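PDB 2QRU: uncharacterized protein from Enterococcus faecalis, which is of unknown function but, as a member of the alpha/beta hydrolase superfamily, probably acts as a hydrolase. Local coordinates for residues G190-N194 and G195-A199; I74-I77 and L78-T82; D135-F138 and I139-P142; A201-D204 and E205-K208. One frame throughout, in Å; residues are numbered along the deposited sequence. Where two conformers were deposited one is given.

Contact 1: G190-N194 and G195-A199; sequences GLPEN and GDWSA
The indole of W197 is gripped from two directions by L191 and P192. L191 lies over one face, its CD1 3.5 Å from the centroid of the six-membered ring and almost exactly on the ring normal, a CH-pi contact, while its CB rests above the pyrrole part near NE1. In the ring plane, W197 NE1 donates to P192 O at 2.9 Å, a nearly straight bond that uses a carbonyl lone pair. P192 CD adds an apolar touch to W197 CD1. Two bonds thus hold P192 O, because G195 N also reaches it at 3.1 Å, from above the carbonyl plane; this second bond closes the type I beta turn P192 to G195. Within the turn, N194 folds its amide back, CG lying between the backbone N and the carbonyl carbon (chi1 78°), so that OD1 accepts from D196 N at 2.9 Å. N194 and D196 then run side by side, bridged by two waters, one between N194 OD1 and D196 O, the other between N194 ND2 and D196 OD2. D196 OD1 accepts from S198 N, an Asx turn leading into the short 3-10 segment, and also from S198 OG at 2.7 Å. The other face of the indole meets K140 in a cation-pi contact. This loop follows the Schellman motif at G190 that ends helix 185-189, and leads on toward helix 204-208.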
# COMPACT_ATOMS: atom_id res chain seq x y z
N GLY A 190 13.28 -8.47 8.64
CA GLY A 190 13.15 -9.45 9.74
C GLY A 190 12.55 -10.78 9.34
O GLY A 190 12.03 -11.54 10.20
N LEU A 191 12.66 -11.15 8.07
CA LEU A 191 12.12 -12.44 7.59
C LEU A 191 12.99 -13.63 8.06
O LEU A 191 14.20 -13.48 8.17
CB LEU A 191 12.02 -12.48 6.08
CG LEU A 191 11.14 -11.36 5.49
CD1 LEU A 191 11.04 -11.45 3.98
CD2 LEU A 191 9.76 -11.46 6.10
N PRO A 192 12.36 -14.77 8.36
CA PRO A 192 13.10 -15.97 8.80
C PRO A 192 14.29 -16.31 7.90
O PRO A 192 14.16 -16.38 6.67
CB PRO A 192 12.04 -17.08 8.73
CG PRO A 192 10.75 -16.34 9.00
CD PRO A 192 10.90 -15.02 8.30
N GLU A 193 15.45 -16.56 8.50
CA GLU A 193 16.63 -16.87 7.72
C GLU A 193 16.51 -18.18 6.97
O GLU A 193 17.24 -18.41 6.00
CB GLU A 193 17.89 -16.86 8.60
CG GLU A 193 18.22 -15.46 9.02
CD GLU A 193 19.39 -15.33 9.97
OE1 GLU A 193 19.91 -16.36 10.50
OE2 GLU A 193 19.77 -14.16 10.18
N ASN A 194 15.60 -19.05 7.41
CA ASN A 194 15.44 -20.35 6.77
C ASN A 194 14.59 -20.30 5.49
O ASN A 194 14.38 -21.34 4.84
CB ASN A 194 14.89 -21.38 7.77
CG ASN A 194 13.39 -21.23 8.00
OD1 ASN A 194 12.78 -20.21 7.68
ND2 ASN A 194 12.78 -22.27 8.58
N GLY A 195 14.10 -19.10 5.14
CA GLY A 195 13.35 -18.90 3.89
C GLY A 195 11.91 -19.36 3.93
O GLY A 195 11.19 -19.21 2.95
N ASP A 196 11.48 -19.93 5.05
CA ASP A 196 10.08 -20.27 5.22
C ASP A 196 9.32 -19.01 5.64
O ASP A 196 9.31 -18.62 6.82
CB ASP A 196 9.88 -21.41 6.23
CG ASP A 196 8.41 -21.75 6.45
OD1 ASP A 196 7.54 -21.08 5.85
OD2 ASP A 196 8.10 -22.66 7.25
N TRP A 197 8.73 -18.35 4.64
CA TRP A 197 8.02 -17.08 4.88
C TRP A 197 6.52 -17.26 4.77
O TRP A 197 5.77 -16.32 4.44
CB TRP A 197 8.51 -16.00 3.91
CG TRP A 197 9.98 -15.75 3.98
CD1 TRP A 197 10.84 -16.10 5.00
CD2 TRP A 197 10.77 -15.06 3.01
NE1 TRP A 197 12.11 -15.70 4.70
CE2 TRP A 197 12.10 -15.05 3.50
CE3 TRP A 197 10.48 -14.44 1.78
CZ2 TRP A 197 13.15 -14.45 2.79
CZ3 TRP A 197 11.52 -13.85 1.08
CH2 TRP A 197 12.84 -13.84 1.59
N SER A 198 6.07 -18.48 5.07
CA SER A 198 4.66 -18.81 4.94
C SER A 198 3.80 -17.91 5.82
O SER A 198 2.68 -17.59 5.45
CB SER A 198 4.41 -20.29 5.27
OG SER A 198 4.98 -20.58 6.52
N ALA A 199 4.31 -17.46 6.98
CA ALA A 199 3.48 -16.60 7.85
C ALA A 199 3.17 -15.25 7.19
O ALA A 199 2.23 -14.57 7.59
CB ALA A 199 4.15 -16.36 9.20
O HOH W 1 10.10 -19.85 9.49
O HOH W 2 9.67 -22.72 9.55

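Contact 2: I74-I77 and L78-T82. With EDO (1,2-ethanediol), chain F.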
# COMPACT_ATOMS: atom_id res chain seq x y z
N ILE A 74 8.80 -6.41 9.70
CA ILE A 74 7.48 -6.48 9.04
C ILE A 74 6.39 -7.00 9.98
O ILE A 74 5.27 -6.48 9.98
CB ILE A 74 7.50 -7.32 7.76
CG1 ILE A 74 8.22 -6.56 6.64
CG2 ILE A 74 6.05 -7.65 7.31
CD1 ILE A 74 8.15 -7.30 5.28
N ASP A 75 6.72 -8.02 10.77
CA ASP A 75 5.75 -8.57 11.72
C ASP A 75 5.21 -7.43 12.58
O ASP A 75 4.01 -7.32 12.78
CB ASP A 75 6.33 -9.73 12.57
CG ASP A 75 7.51 -9.32 13.46
OD1 ASP A 75 8.27 -8.40 13.08
OD2 ASP A 75 7.69 -9.93 14.54
N HIS A 76 6.10 -6.56 13.06
CA HIS A 76 5.72 -5.45 13.94
C HIS A 76 4.97 -4.34 13.16
O HIS A 76 3.99 -3.77 13.66
CB HIS A 76 6.99 -4.91 14.61
CG HIS A 76 6.73 -3.99 15.77
ND1 HIS A 76 7.26 -4.22 17.02
CD2 HIS A 76 6.02 -2.85 15.86
CE1 HIS A 76 6.88 -3.25 17.84
NE2 HIS A 76 6.13 -2.40 17.16
N ILE A 77 5.42 -4.06 11.93
CA ILE A 77 4.75 -3.09 11.06
C ILE A 77 3.27 -3.49 10.91
O ILE A 77 2.37 -2.65 11.03
CB ILE A 77 5.41 -3.00 9.65
CG1 ILE A 77 6.84 -2.43 9.76
CG2 ILE A 77 4.52 -2.09 8.69
CD1 ILE A 77 7.63 -2.48 8.47
N LEU A 78 3.04 -4.79 10.64
CA LEU A 78 1.68 -5.31 10.42
C LEU A 78 0.83 -5.22 11.70
O LEU A 78 -0.29 -4.74 11.63
CB LEU A 78 1.75 -6.78 9.93
CG LEU A 78 2.24 -6.90 8.48
CD1 LEU A 78 2.49 -8.37 8.07
CD2 LEU A 78 1.30 -6.16 7.51
N ARG A 79 1.38 -5.61 12.85
CA ARG A 79 0.66 -5.51 14.12
C ARG A 79 0.26 -4.05 14.40
O ARG A 79 -0.88 -3.76 14.77
CB ARG A 79 1.57 -6.02 15.26
CG ARG A 79 0.95 -6.10 16.62
CD ARG A 79 1.87 -6.96 17.53
NE ARG A 79 2.37 -8.11 16.77
CZ ARG A 79 3.65 -8.43 16.55
NH1 ARG A 79 4.65 -7.71 17.07
NH2 ARG A 79 3.93 -9.51 15.81
N THR A 80 1.23 -3.15 14.24
CA THR A 80 1.00 -1.71 14.46
C THR A 80 -0.04 -1.14 13.48
O THR A 80 -0.84 -0.29 13.85
CB THR A 80 2.32 -0.94 14.42
OG1 THR A 80 3.15 -1.41 15.50
CG2 THR A 80 2.08 0.57 14.62
N LEU A 81 -0.06 -1.66 12.25
CA LEU A 81 -1.03 -1.19 11.26
C LEU A 81 -2.46 -1.55 11.73
O LEU A 81 -3.38 -0.72 11.65
CB LEU A 81 -0.71 -1.76 9.88
CG LEU A 81 -1.68 -1.38 8.76
CD1 LEU A 81 -1.86 0.13 8.62
CD2 LEU A 81 -1.25 -2.04 7.42
N THR A 82 -2.63 -2.75 12.28
CA THR A 82 -3.93 -3.16 12.81
C THR A 82 -4.32 -2.23 13.96
O THR A 82 -5.41 -1.65 13.95
CB THR A 82 -3.90 -4.60 13.30
OG1 THR A 82 -3.51 -5.46 12.22
CG2 THR A 82 -5.28 -5.02 13.78
C1 EDO F . 5.47 -13.39 14.46
O1 EDO F . 6.09 -12.24 15.06
C2 EDO F . 5.75 -13.37 12.96
O2 EDO F . 5.48 -14.63 12.34
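The first two turns of helix 74-93 form this contact, I74 and D75 in the opening turn meeting L78 and R79 in the next. Regular i to i+4 backbone bonds join them: L78 N to I74 O at 2.9 Å, then R79 N to D75 O, T80 N to H76 O and L81 N to I77 O. On the inward side I74 and L78 extend in step from successive turns, and I74 CG2 touches L78 CD1 at 3.7 Å. L78 and L81 both pack on L109 of helix 105-119, and I74 reaches M38 and L136. The outer side is polar. R79 bends at chi3 (-41°), which folds its guanidinium back over the preceding turn, with D75 O over one face, toward the rim. D75 OD2 and R79 NH2 are 4.0 Å apart, a long salt bridge whose carboxylate and guanidinium planes stand perpendicular. A 1,2-ethanediol, probably from the crystallisation liquor, donates from O1 to D75 OD2 at 2.9 Å and lies at the edge of the guanidinium. One turn on from H76, T80 OG1 comes within 3.2 Å of H76 CD2, meeting the imidazole obliquely. The helix is therefore amphipathic here: aliphatic branches fix it against the body of the fold, whereas the D75-R79 attraction is probably modest, given the wide spacing and crossed planes; in the crystal the diol occupies D75 OD2.

Contact 3: D135-F138 and I139-P142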
# COMPACT_ATOMS: atom_id res chain seq x y z
N ASP A 135 2.41 -12.13 -1.01
CA ASP A 135 3.47 -12.78 -0.25
C ASP A 135 4.79 -12.11 -0.64
O ASP A 135 4.81 -11.20 -1.48
CB ASP A 135 3.46 -14.32 -0.48
CG ASP A 135 3.83 -14.72 -1.89
OD1 ASP A 135 4.86 -14.24 -2.40
OD2 ASP A 135 3.10 -15.55 -2.49
N LEU A 136 5.87 -12.52 0.03
CA LEU A 136 7.16 -11.87 -0.16
C LEU A 136 8.14 -12.75 -0.97
O LEU A 136 9.34 -12.43 -1.07
CB LEU A 136 7.74 -11.50 1.22
CG LEU A 136 6.83 -10.52 2.01
CD1 LEU A 136 7.37 -10.35 3.43
CD2 LEU A 136 6.69 -9.19 1.31
N GLU A 137 7.64 -13.84 -1.59
CA GLU A 137 8.55 -14.81 -2.22
C GLU A 137 9.37 -14.17 -3.33
O GLU A 137 10.52 -14.51 -3.55
CB GLU A 137 7.79 -16.01 -2.79
CG GLU A 137 7.01 -16.75 -1.75
CD GLU A 137 7.91 -17.27 -0.65
OE1 GLU A 137 8.95 -17.89 -0.96
OE2 GLU A 137 7.57 -17.03 0.52
N PHE A 138 8.76 -13.21 -4.03
CA PHE A 138 9.40 -12.62 -5.21
C PHE A 138 10.71 -11.88 -4.86
O PHE A 138 11.56 -11.67 -5.73
CB PHE A 138 8.41 -11.73 -5.97
CG PHE A 138 8.06 -10.47 -5.23
CD1 PHE A 138 7.08 -10.48 -4.25
CD2 PHE A 138 8.71 -9.27 -5.51
CE1 PHE A 138 6.78 -9.36 -3.54
CE2 PHE A 138 8.40 -8.11 -4.81
CZ PHE A 138 7.43 -8.16 -3.81
N ILE A 139 10.89 -11.48 -3.60
CA ILE A 139 12.12 -10.75 -3.24
C ILE A 139 13.34 -11.67 -3.13
O ILE A 139 14.47 -11.20 -2.98
CB ILE A 139 11.97 -9.85 -1.96
CG1 ILE A 139 12.07 -10.66 -0.67
CG2 ILE A 139 10.69 -9.02 -2.03
CD1 ILE A 139 11.96 -9.81 0.61
N LYS A 140 13.10 -12.98 -3.24
CA LYS A 140 14.18 -13.98 -3.26
C LYS A 140 14.85 -14.01 -4.63
O LYS A 140 16.00 -14.44 -4.76
CB LYS A 140 13.63 -15.35 -2.93
CG LYS A 140 13.20 -15.56 -1.49
CD LYS A 140 12.53 -16.94 -1.32
CE LYS A 140 12.21 -17.25 0.15
NZ LYS A 140 11.40 -18.49 0.29
N GLU A 141 14.09 -13.58 -5.65
CA GLU A 141 14.54 -13.49 -7.05
C GLU A 141 15.44 -12.25 -7.24
O GLU A 141 15.13 -11.18 -6.71
CB GLU A 141 13.32 -13.40 -8.02
CG GLU A 141 12.27 -14.57 -7.99
CD GLU A 141 10.85 -14.22 -8.56
OE1 GLU A 141 10.68 -13.39 -9.49
OE2 GLU A 141 9.86 -14.82 -8.08
N PRO A 142 16.55 -12.38 -8.00
CA PRO A 142 17.36 -11.21 -8.37
C PRO A 142 16.57 -10.19 -9.21
O PRO A 142 15.82 -10.57 -10.12
CB PRO A 142 18.53 -11.81 -9.17
CG PRO A 142 18.06 -13.18 -9.60
CD PRO A 142 17.13 -13.64 -8.53
O HOH W 3 11.05 -10.93 -8.47
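E137 and K140 run side by side and join in a salt bridge, K140 NZ meeting E137 OE1 at 2.8 Å on its syn lone pair. The two chains reach it differently: E137 is bent at chi2 (-59°), which turns its carboxylate back toward the lysine, whereas K140 stays extended beyond CG and passes its methylenes over E137 O. On another side of the turn F138 has CG wedged between its backbone N and carbonyl carbon (chi1 70°), bringing one face of the phenyl ring beneath I139. I139 CG2 sits over that face, 3.9 Å from the centroid, a CH-pi contact between sequence neighbours. Around the ring, Y133 meets F138 edge-to-face and Y228 also packs against it. Successive i to i+3 bonds, I139 N to L136 O at 3.1 Å, K140 N to E137 O and E141 N to F138 O, make a short 3-10 helix. Before it, D135 OD1 accepts from E137 N at 2.9 Å, an Asx turn, and also bonds Y228 OH. K140 NZ has a further acceptor in G195 O, so the ammonium is probably stabilised by the carboxylate and the carbonyl together, which would hold the exposed lysine in place.

Contact 4: A201-D204 and E205-K208; sequences ALSD and ETLK
S203 caps the helix that follows it: its OG accepts from T206 N at 3.0 Å in a nearly straight bond (167°). The hydroxyl can reach that N-H because it stands between the backbone N and the carbonyl carbon of its own residue (chi1 63°). Main-chain bonds take over at once, L207 N to S203 O at 3.0 Å in the carbonyl plane and K208 N to D204 O at 2.8 Å. Two waters extend the polar cluster. One bonds S203 OG at 2.7 Å and, in one of the two conformers of E205, donates to its OE2; the other accepts from S203 N and lies 2.8 Å from T206 OG1. T206 CB also leans on the cap, 3.4 Å from S203 OG. Farther out the contact turns apolar. L202 crosses T206 at about a right angle, its CD2 4.0 Å from T206 CG2, and L202 CB approaches L207 CD2 more loosely. L202 also packs on L111, Q112 and K115 of helix 105-119, while L207 turns to K231 and T235 of helix 227-235, so the two leucines tie the start of the helix to separate neighbours. Along K208, CG grazes D204 O, and the chain then runs on extended. A serine N-cap whose side chain bonds the N-H three residues on is the classic start of an alpha-helix, here the short helix 204-208 that precedes strand 213-218.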
# COMPACT_ATOMS: atom_id res chain seq x y z
N ALA A 201 2.59 -14.89 3.91
CA ALA A 201 1.85 -15.15 2.68
C ALA A 201 0.37 -15.32 2.91
O ALA A 201 -0.04 -15.99 3.87
CB ALA A 201 2.40 -16.38 2.03
N LEU A 202 -0.44 -14.78 2.00
CA LEU A 202 -1.89 -14.99 2.02
C LEU A 202 -2.23 -16.13 1.09
O LEU A 202 -1.85 -16.11 -0.09
CB LEU A 202 -2.63 -13.72 1.61
CG LEU A 202 -2.37 -12.55 2.57
CD1 LEU A 202 -2.77 -11.24 1.89
CD2 LEU A 202 -3.12 -12.75 3.88
N SER A 203 -2.96 -17.12 1.62
CA SER A 203 -3.41 -18.26 0.81
C SER A 203 -4.55 -17.87 -0.11
O SER A 203 -5.27 -16.91 0.14
CB SER A 203 -3.89 -19.41 1.71
OG SER A 203 -5.01 -18.94 2.43
N ASP A 204 -4.74 -18.66 -1.16
CA ASP A 204 -5.91 -18.52 -2.00
C ASP A 204 -7.19 -18.63 -1.18
O ASP A 204 -8.13 -17.86 -1.40
CB ASP A 204 -5.88 -19.52 -3.17
CG ASP A 204 -4.82 -19.19 -4.23
OD1 ASP A 204 -4.16 -18.13 -4.14
OD2 ASP A 204 -4.64 -20.00 -5.17
N GLU A 205 -7.22 -19.61 -0.27
CA GLU A 205 -8.32 -19.79 0.66
C GLU A 205 -8.70 -18.45 1.27
O GLU A 205 -9.84 -18.00 1.18
CB GLU A 205 -7.91 -20.76 1.77
CG GLU A 205 -9.04 -21.12 2.73
CD GLU A 205 -8.73 -22.31 3.64
OE1 GLU A 205 -9.59 -23.21 3.74
OE2 GLU A 205 -7.64 -22.35 4.25
N THR A 206 -7.71 -17.82 1.90
CA THR A 206 -7.89 -16.52 2.54
C THR A 206 -8.43 -15.46 1.55
O THR A 206 -9.40 -14.75 1.83
CB THR A 206 -6.57 -16.06 3.24
OG1 THR A 206 -6.34 -16.92 4.37
CG2 THR A 206 -6.65 -14.58 3.74
N LEU A 207 -7.79 -15.35 0.38
CA LEU A 207 -8.19 -14.34 -0.61
C LEU A 207 -9.64 -14.55 -1.03
O LEU A 207 -10.35 -13.59 -1.27
CB LEU A 207 -7.28 -14.40 -1.82
CG LEU A 207 -5.83 -13.94 -1.58
CD1 LEU A 207 -5.01 -14.23 -2.83
CD2 LEU A 207 -5.72 -12.43 -1.25
N LYS A 208 -10.08 -15.81 -1.10
CA LYS A 208 -11.47 -16.14 -1.48
C LYS A 208 -12.53 -15.57 -0.53
O LYS A 208 -13.68 -15.45 -0.91
CB LYS A 208 -11.65 -17.66 -1.65
CG LYS A 208 -10.97 -18.12 -2.92
CD LYS A 208 -11.10 -19.64 -3.09
CE LYS A 208 -10.34 -20.03 -4.35
NZ LYS A 208 -10.41 -21.50 -4.54
O HOH W 4 -3.57 -16.88 4.52
O HOH W 5 -5.53 -20.56 4.51

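Overall arrangement
All four contacts are local and partly buried, mixing inward aliphatic groups with polar groups at the surface. Contact 2 lies nearest the centre of the chain, on a long helix beside the sheet; contact 1, its centre about 21 Å from that of the chain, is a loop held by turns, waters and an indole. Contacts 1 and 3 interlock most, through a polar tether and the packing of the indole. Contact 3 further meets contacts 2 and 4, in both cases by apolar packing. Contacts 2 and 4 do not meet, yet both pack on helix 105-119. Contact 3 spans a short 3-10 helix, contact 4 a helix start.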